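PDB 3GMS: putative NADPH:quinone reductase from Bacillus thuringiensis, which probably catalyses the NADPH-dependent reduction of quinones or related carbonyl compounds. Local coordinates for residues N33-M39 with E101-A107; D119-Q124 with K326-Y332; N128-A132 with A156-F161. All coordinates share one frame; numbering follows the deposited sequence.

How the contacts relate
The three contacts run from the GroES-like part, the catalytic domain in relatives, toward the Rossmann-type nucleotide-binding part. Contact 1 closes first along the chain, and its strand 34-43 is also a neighbour of strand 326-330, which carries one side of contact 2; M39 O and S331 CB touch, with the two centres about 17 Å apart. Contact 2 joins residues 119-124 to that C-terminal strand; the 201 residues between its segments include the Rossmann-type sheet, after which the chain returns to the first sheet. Contact 3, where helix 127-139 meets helix 156-168, lies within that excursion, its centre about 17 Å from that of contact 2, which it touches (Q124 O to P129 CD), and about 26 Å from that of contact 1, which it does not.

Contact 1: residues N33-M39 with E101-A107; sequences NEVFVRM and EYVKTSA
V35 and V37 pair with T105 and V103 through backbone hydrogen bonds that run both ways in each pair. V37 N reaches V103 O at 2.8 Å and V103 N returns to V37 O at the same length, the second bond being the straighter (165° at the hydrogen). In the other pair V35 N donates to T105 O over 2.9 Å, whereas the return bond from T105 N is longer. Both ends of the ladder are closed as well: A107 N binds N33 O, and M39 N binds E101 O. The latter carbonyl also accepts from a water that donates to M39 O, so one water bridges M39 and E101 at this end of the pairing.

This antiparallel pairing of strands 34-43 and 102-106 belongs to the sheet of the GroES-like domain, and F36 and R38 bond through their backbones to strand 71-77. On the face bearing F36, Y102 and K104, the two aromatic rings lie nearly parallel (17°) but slid apart, with F36 CZ 3.4 Å from Y102 CD1. F36 CG stands anti to its own nitrogen (chi1 178°), which carries the ring along the sheet to Y102, while K104 CG meets the ring edge. The bent chain of K104 brings its CE to 3.3 Å from E34 OE1, but K104 NZ and E34 OE2 remain 4.6 Å apart, beyond a salt bridge; NZ forms one with E96, and E34 OE1 accepts from K31 N. On the other face, M39 CG presses tightly on V103 CG2 at 3.5 Å, and T105 OG1 is bonded to L93 O.

Contact 2: residues D119-Q124 with K326-Y332; sequences DFTAAQ and KVFLTSY
F120 and F328 both hold CG anti to the carbonyl carbon (chi1 -67° and -62°), and these torsions bring the two rings together between helix 119-122 and strand 326-330. The result is a T-shaped stack with planes at 88°. The edge of F120 points at the face of F328, its CD1 standing over the centre of that ring and 3.7 Å from F328 CD2. Further round the same ring, F120 CE1 rests 3.9 Å from T330 CG2, a methyl.

Q124 comes to F328 from another direction, its amide steeply inclined to the ring and its NE2 at the ring edge, 3.6 Å from F328 CZ. The same nitrogen donates to F120 O at 3.1 Å, approaching from above the carbonyl plane, and to M299 O; these two bonds fix the rotation of the amide. Its OE1 lies beside the aliphatic chain of K326, whose NZ turns away to bond N45 OD1.

At the last modelled residue, Y332 OH donates to D119 OD2 in a very short bond of 2.5 Å, the carboxylate oxygen lying at the ring edge near its plane. D119 OD1 is held in turn by a salt bridge with R89, so both oxygens of the carboxylate are engaged.

V41 of strand 34-43 touches F120, A123, F328 and Y332, forming a common floor under the contact. Strand 326-330 itself lies between strands 34-43 and 301-306, with V327 and L329 packed against helix 310-318 and the F328 side turned to helix 119-122.

Contact 3: residues N128-A132 with A156-F161; sequences NPLTA and AIGHLF
N128 and I157 mark the closest backbone approach of two helical segments, 5.1 Å between their CA atoms, and A132 faces F161 farther along. The axes of 128-132 and 156-161 come within 9.2 Å and run at 50° to each other.

I157 extends its chain with CG1 anti to the backbone nitrogen (chi1 -162°), and this lays CD1 across T131, 3.6 Å from its CG2 methyl. Next to it, I157 CG1 lies against N128 O and the A132 methyl. One turn on from I157, L160 places its CD1 3.6 Å from P129 N, where it also touches the proline ring at CG. A132 CB sits over one face of the F161 ring in a CH-pi contact, 4.1 Å from the ring centroid and 17° off the normal. At the start of helix 156-168, N128 ND2 abuts A156 CB at 3.5 Å, and a water that accepts from I157 N is weakly bonded to N128 OD1.

Helix 156-168 follows the first strand of the Rossmann-type sheet, 147-150. F298 extends the apolar patch by touching both P129 and L160. No direct hydrogen bond joins the segments, and T131 OG1 is taken up by I127 O within its own helix. Cohesion therefore rests on van der Waals contacts of methyls, methylenes and a ring, with the N128 amide packed against A156 and I157 and polar exchange confined to the water near the helix start.

Contact 1: residues N33-M39 with E101-A107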
# COMPACT_ATOMS: atom_id res chain seq x y z
N ASN A 33 27.32 3.00 2.39
CA ASN A 33 26.13 3.70 2.89
C ASN A 33 24.96 2.75 3.24
O ASN A 33 23.83 3.21 3.38
CB ASN A 33 25.65 4.80 1.91
CG ASN A 33 24.89 5.96 2.62
OD1 ASN A 33 25.25 6.40 3.72
ND2 ASN A 33 23.81 6.45 1.97
N GLU A 34 25.27 1.47 3.42
CA GLU A 34 24.22 0.44 3.66
C GLU A 34 23.89 0.23 5.14
O GLU A 34 24.74 0.40 6.02
CB GLU A 34 24.63 -0.91 3.10
CG GLU A 34 24.64 -1.03 1.59
CD GLU A 34 24.80 -2.47 1.12
OE1 GLU A 34 25.68 -3.21 1.63
OE2 GLU A 34 24.03 -2.85 0.23
N VAL A 35 22.64 -0.17 5.38
CA VAL A 35 22.18 -0.50 6.74
C VAL A 35 21.71 -1.96 6.65
O VAL A 35 21.08 -2.32 5.67
CB VAL A 35 21.07 0.49 7.19
CG1 VAL A 35 20.47 0.08 8.53
CG2 VAL A 35 21.66 1.92 7.27
N PHE A 36 22.05 -2.77 7.65
CA PHE A 36 21.82 -4.21 7.61
C PHE A 36 20.83 -4.53 8.75
O PHE A 36 21.14 -4.30 9.93
CB PHE A 36 23.18 -4.92 7.81
CG PHE A 36 23.11 -6.42 7.86
CD1 PHE A 36 22.95 -7.15 6.70
CD2 PHE A 36 23.23 -7.11 9.08
CE1 PHE A 36 22.89 -8.53 6.75
CE2 PHE A 36 23.18 -8.48 9.13
CZ PHE A 36 23.01 -9.19 7.96
N VAL A 37 19.63 -5.05 8.41
CA VAL A 37 18.55 -5.06 9.37
C VAL A 37 18.01 -6.49 9.52
O VAL A 37 17.66 -7.15 8.51
CB VAL A 37 17.42 -4.11 8.85
CG1 VAL A 37 16.20 -4.18 9.77
CG2 VAL A 37 17.95 -2.65 8.77
N ARG A 38 17.96 -6.99 10.76
CA ARG A 38 17.35 -8.30 11.02
C ARG A 38 15.82 -8.08 11.11
O ARG A 38 15.37 -7.42 12.03
CB ARG A 38 17.89 -8.93 12.32
CG ARG A 38 17.15 -10.24 12.75
CD ARG A 38 17.69 -10.84 14.09
NE ARG A 38 17.86 -9.81 15.12
CZ ARG A 38 16.94 -9.44 16.00
NH1 ARG A 38 15.73 -10.00 16.01
NH2 ARG A 38 17.22 -8.48 16.89
N MET A 39 15.06 -8.65 10.17
CA MET A 39 13.58 -8.44 10.11
C MET A 39 12.82 -9.14 11.24
O MET A 39 13.17 -10.24 11.68
CB MET A 39 13.05 -8.93 8.76
CG MET A 39 13.60 -8.12 7.52
SD MET A 39 13.48 -6.32 7.66
CE MET A 39 11.66 -6.19 7.42
N GLU A 101 15.51 -12.95 6.06
CA GLU A 101 15.93 -12.85 7.43
C GLU A 101 16.61 -11.50 7.65
O GLU A 101 16.37 -10.85 8.68
CB GLU A 101 16.90 -14.00 7.74
CG GLU A 101 17.38 -14.05 9.19
CD GLU A 101 18.15 -15.34 9.50
OE1 GLU A 101 18.29 -16.23 8.61
OE2 GLU A 101 18.56 -15.45 10.68
N TYR A 102 17.47 -11.12 6.71
CA TYR A 102 18.20 -9.88 6.79
C TYR A 102 18.01 -9.04 5.54
O TYR A 102 18.18 -9.54 4.42
CB TYR A 102 19.71 -10.16 6.90
CG TYR A 102 20.11 -11.01 8.09
CD1 TYR A 102 20.21 -10.45 9.36
CD2 TYR A 102 20.41 -12.35 7.92
CE1 TYR A 102 20.62 -11.22 10.46
CE2 TYR A 102 20.82 -13.14 9.01
CZ TYR A 102 20.92 -12.56 10.27
OH TYR A 102 21.34 -13.27 11.36
N VAL A 103 17.78 -7.74 5.73
CA VAL A 103 17.51 -6.83 4.60
C VAL A 103 18.49 -5.66 4.65
O VAL A 103 18.69 -5.07 5.72
CB VAL A 103 16.07 -6.26 4.69
CG1 VAL A 103 15.84 -5.11 3.67
CG2 VAL A 103 15.08 -7.41 4.48
N LYS A 104 19.10 -5.34 3.52
CA LYS A 104 19.91 -4.12 3.39
C LYS A 104 19.24 -3.09 2.53
O LYS A 104 18.56 -3.44 1.55
CB LYS A 104 21.26 -4.44 2.74
CG LYS A 104 22.04 -5.51 3.48
CD LYS A 104 23.51 -5.50 3.04
CE LYS A 104 23.71 -5.91 1.61
NZ LYS A 104 22.91 -7.13 1.32
N THR A 105 19.48 -1.81 2.86
CA THR A 105 19.04 -0.73 2.02
C THR A 105 19.97 0.46 2.32
O THR A 105 20.73 0.42 3.30
CB THR A 105 17.56 -0.29 2.31
OG1 THR A 105 17.16 0.69 1.34
CG2 THR A 105 17.43 0.33 3.72
N SER A 106 19.89 1.49 1.50
CA SER A 106 20.64 2.72 1.74
C SER A 106 20.19 3.40 3.04
O SER A 106 18.97 3.46 3.36
CB SER A 106 20.48 3.67 0.54
OG SER A 106 20.83 5.00 0.90
N ALA A 107 21.16 3.95 3.80
CA ALA A 107 20.81 4.79 4.96
C ALA A 107 19.75 5.85 4.69
O ALA A 107 18.96 6.17 5.58
CB ALA A 107 22.05 5.47 5.52
O HOH W 1 14.90 -12.11 10.55

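Contact 2: residues D119-Q124 with K326-Y332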
# COMPACT_ATOMS: atom_id res chain seq x y z
N ASP A 119 5.31 -3.53 16.49
CA ASP A 119 5.88 -4.08 15.23
C ASP A 119 4.82 -4.26 14.13
O ASP A 119 5.10 -4.06 12.95
CB ASP A 119 6.48 -5.47 15.45
CG ASP A 119 7.65 -5.47 16.42
OD1 ASP A 119 8.33 -4.44 16.61
OD2 ASP A 119 7.89 -6.54 16.99
N PHE A 120 3.61 -4.68 14.50
CA PHE A 120 2.61 -4.99 13.46
C PHE A 120 2.00 -3.74 12.83
O PHE A 120 1.74 -3.68 11.62
CB PHE A 120 1.56 -5.95 14.00
CG PHE A 120 2.12 -7.30 14.30
CD1 PHE A 120 2.08 -8.32 13.33
CD2 PHE A 120 2.74 -7.54 15.54
CE1 PHE A 120 2.63 -9.59 13.60
CE2 PHE A 120 3.27 -8.81 15.83
CZ PHE A 120 3.22 -9.85 14.85
N THR A 121 1.87 -2.70 13.64
CA THR A 121 1.49 -1.40 13.13
C THR A 121 2.62 -0.86 12.26
O THR A 121 2.38 -0.40 11.14
CB THR A 121 1.16 -0.46 14.32
OG1 THR A 121 0.05 -1.02 15.02
CG2 THR A 121 0.79 0.94 13.81
N ALA A 122 3.86 -0.89 12.77
CA ALA A 122 4.99 -0.41 12.00
C ALA A 122 5.15 -1.12 10.65
O ALA A 122 5.47 -0.50 9.62
CB ALA A 122 6.31 -0.56 12.83
N ALA A 123 4.88 -2.41 10.66
CA ALA A 123 5.04 -3.21 9.47
C ALA A 123 4.05 -2.84 8.34
O ALA A 123 4.12 -3.39 7.22
CB ALA A 123 4.91 -4.71 9.85
N GLN A 124 3.08 -1.97 8.66
CA GLN A 124 2.04 -1.56 7.72
C GLN A 124 2.12 -0.09 7.34
O GLN A 124 1.23 0.45 6.64
CB GLN A 124 0.64 -1.87 8.28
CG GLN A 124 0.33 -3.34 8.50
CD GLN A 124 -1.04 -3.47 9.13
OE1 GLN A 124 -2.04 -3.32 8.45
NE2 GLN A 124 -1.08 -3.63 10.44
N LYS A 326 -4.83 -8.34 8.19
CA LYS A 326 -3.56 -8.54 7.52
C LYS A 326 -2.83 -9.83 7.95
O LYS A 326 -2.76 -10.12 9.13
CB LYS A 326 -2.70 -7.32 7.85
CG LYS A 326 -1.50 -7.16 6.96
CD LYS A 326 -1.89 -6.81 5.51
CE LYS A 326 -2.19 -5.34 5.34
NZ LYS A 326 -2.30 -5.03 3.90
N VAL A 327 -2.30 -10.60 6.98
CA VAL A 327 -1.50 -11.76 7.28
C VAL A 327 -0.03 -11.32 7.32
O VAL A 327 0.38 -10.52 6.50
CB VAL A 327 -1.68 -12.82 6.18
CG1 VAL A 327 -0.80 -14.07 6.49
CG2 VAL A 327 -3.18 -13.21 6.08
N PHE A 328 0.73 -11.81 8.27
CA PHE A 328 2.15 -11.43 8.38
C PHE A 328 3.09 -12.59 8.39
O PHE A 328 2.74 -13.70 8.86
CB PHE A 328 2.38 -10.66 9.71
CG PHE A 328 1.61 -9.37 9.81
CD1 PHE A 328 2.22 -8.15 9.48
CD2 PHE A 328 0.30 -9.36 10.29
CE1 PHE A 328 1.51 -6.96 9.59
CE2 PHE A 328 -0.44 -8.15 10.37
CZ PHE A 328 0.18 -6.96 10.04
N LEU A 329 4.33 -12.30 7.95
CA LEU A 329 5.46 -13.23 8.03
C LEU A 329 6.35 -12.78 9.13
O LEU A 329 6.83 -11.64 9.11
CB LEU A 329 6.26 -13.23 6.72
CG LEU A 329 5.52 -13.81 5.50
CD1 LEU A 329 6.20 -13.46 4.18
CD2 LEU A 329 5.19 -15.36 5.62
N THR A 330 6.56 -13.64 10.14
CA THR A 330 7.21 -13.14 11.34
C THR A 330 8.51 -13.92 11.54
O THR A 330 8.65 -15.04 11.03
CB THR A 330 6.31 -13.24 12.60
OG1 THR A 330 6.03 -14.62 12.87
CG2 THR A 330 4.99 -12.45 12.44
N SER A 331 9.46 -13.32 12.25
CA SER A 331 10.77 -13.95 12.44
C SER A 331 11.32 -13.72 13.83
O SER A 331 12.48 -13.40 13.99
CB SER A 331 11.76 -13.40 11.41
OG SER A 331 11.52 -13.90 10.11
N TYR A 332 10.49 -13.89 14.86
CA TYR A 332 10.92 -13.57 16.21
C TYR A 332 11.90 -14.60 16.79
O TYR A 332 11.78 -15.76 16.43
CB TYR A 332 9.69 -13.43 17.10
CG TYR A 332 8.90 -12.15 16.85
CD1 TYR A 332 7.65 -12.19 16.24
CD2 TYR A 332 9.41 -10.90 17.24
CE1 TYR A 332 6.91 -11.00 16.01
CE2 TYR A 332 8.68 -9.72 17.03
CZ TYR A 332 7.42 -9.78 16.43
OH TYR A 332 6.74 -8.62 16.24

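Contact 3: residues N128-A132 with A156-F161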
# COMPACT_ATOMS: atom_id res chain seq x y z
N ASN A 128 0.29 1.28 1.89
CA ASN A 128 -1.05 1.85 1.93
C ASN A 128 -1.13 3.28 2.52
O ASN A 128 -1.79 4.14 1.88
CB ASN A 128 -2.04 0.86 2.57
CG ASN A 128 -2.19 -0.38 1.73
OD1 ASN A 128 -2.25 -0.27 0.52
ND2 ASN A 128 -2.16 -1.56 2.36
N PRO A 129 -0.45 3.56 3.66
CA PRO A 129 -0.55 4.91 4.23
C PRO A 129 0.12 5.94 3.35
O PRO A 129 -0.46 7.00 3.11
CB PRO A 129 0.15 4.79 5.60
CG PRO A 129 0.01 3.36 5.95
CD PRO A 129 0.19 2.64 4.62
N LEU A 130 1.34 5.65 2.87
CA LEU A 130 1.98 6.62 1.99
C LEU A 130 1.21 6.91 0.68
O LEU A 130 1.08 8.05 0.29
CB LEU A 130 3.42 6.23 1.71
CG LEU A 130 4.32 7.29 1.11
CD1 LEU A 130 4.48 8.52 2.00
CD2 LEU A 130 5.67 6.61 0.87
N THR A 131 0.66 5.86 0.06
CA THR A 131 -0.20 6.01 -1.12
C THR A 131 -1.45 6.85 -0.82
O THR A 131 -1.78 7.80 -1.59
CB THR A 131 -0.58 4.64 -1.74
OG1 THR A 131 0.62 3.98 -2.17
CG2 THR A 131 -1.48 4.85 -2.98
N ALA A 132 -2.13 6.52 0.27
CA ALA A 132 -3.33 7.26 0.63
C ALA A 132 -2.99 8.74 0.94
O ALA A 132 -3.66 9.64 0.45
CB ALA A 132 -4.06 6.58 1.83
N ALA A 156 -7.51 -2.48 2.62
CA ALA A 156 -6.74 -1.79 3.64
C ALA A 156 -6.66 -0.31 3.32
O ALA A 156 -6.84 0.53 4.23
CB ALA A 156 -5.29 -2.35 3.76
N ILE A 157 -6.34 0.01 2.07
CA ILE A 157 -6.17 1.43 1.71
C ILE A 157 -7.51 2.19 1.81
O ILE A 157 -7.53 3.34 2.24
CB ILE A 157 -5.43 1.66 0.37
CG1 ILE A 157 -4.92 3.13 0.34
CG2 ILE A 157 -6.32 1.35 -0.83
CD1 ILE A 157 -4.07 3.51 -0.90
N GLY A 158 -8.59 1.51 1.46
CA GLY A 158 -9.95 2.07 1.62
C GLY A 158 -10.24 2.55 3.03
O GLY A 158 -10.82 3.61 3.24
N HIS A 159 -9.87 1.74 4.02
CA HIS A 159 -10.05 2.09 5.42
C HIS A 159 -9.21 3.30 5.79
O HIS A 159 -9.57 4.07 6.65
CB HIS A 159 -9.59 0.94 6.31
CG HIS A 159 -10.57 -0.18 6.36
ND1 HIS A 159 -11.01 -0.85 5.25
CD2 HIS A 159 -11.14 -0.80 7.42
CE1 HIS A 159 -11.86 -1.80 5.60
NE2 HIS A 159 -11.96 -1.79 6.92
N LEU A 160 -8.08 3.47 5.11
CA LEU A 160 -7.26 4.64 5.37
C LEU A 160 -7.85 5.92 4.76
O LEU A 160 -7.82 6.99 5.38
CB LEU A 160 -5.80 4.42 4.91
CG LEU A 160 -5.13 3.19 5.53
CD1 LEU A 160 -3.70 3.07 5.06
CD2 LEU A 160 -5.17 3.20 7.04
N PHE A 161 -8.38 5.81 3.55
CA PHE A 161 -9.03 6.97 2.93
C PHE A 161 -10.19 7.48 3.82
O PHE A 161 -10.38 8.69 3.98
CB PHE A 161 -9.53 6.61 1.53
CG PHE A 161 -8.44 6.60 0.47
CD1 PHE A 161 -7.73 7.76 0.15
CD2 PHE A 161 -8.14 5.43 -0.21
CE1 PHE A 161 -6.72 7.74 -0.83
CE2 PHE A 161 -7.14 5.42 -1.21
CZ PHE A 161 -6.43 6.59 -1.52
O HOH W 2 -5.26 -1.87 0.12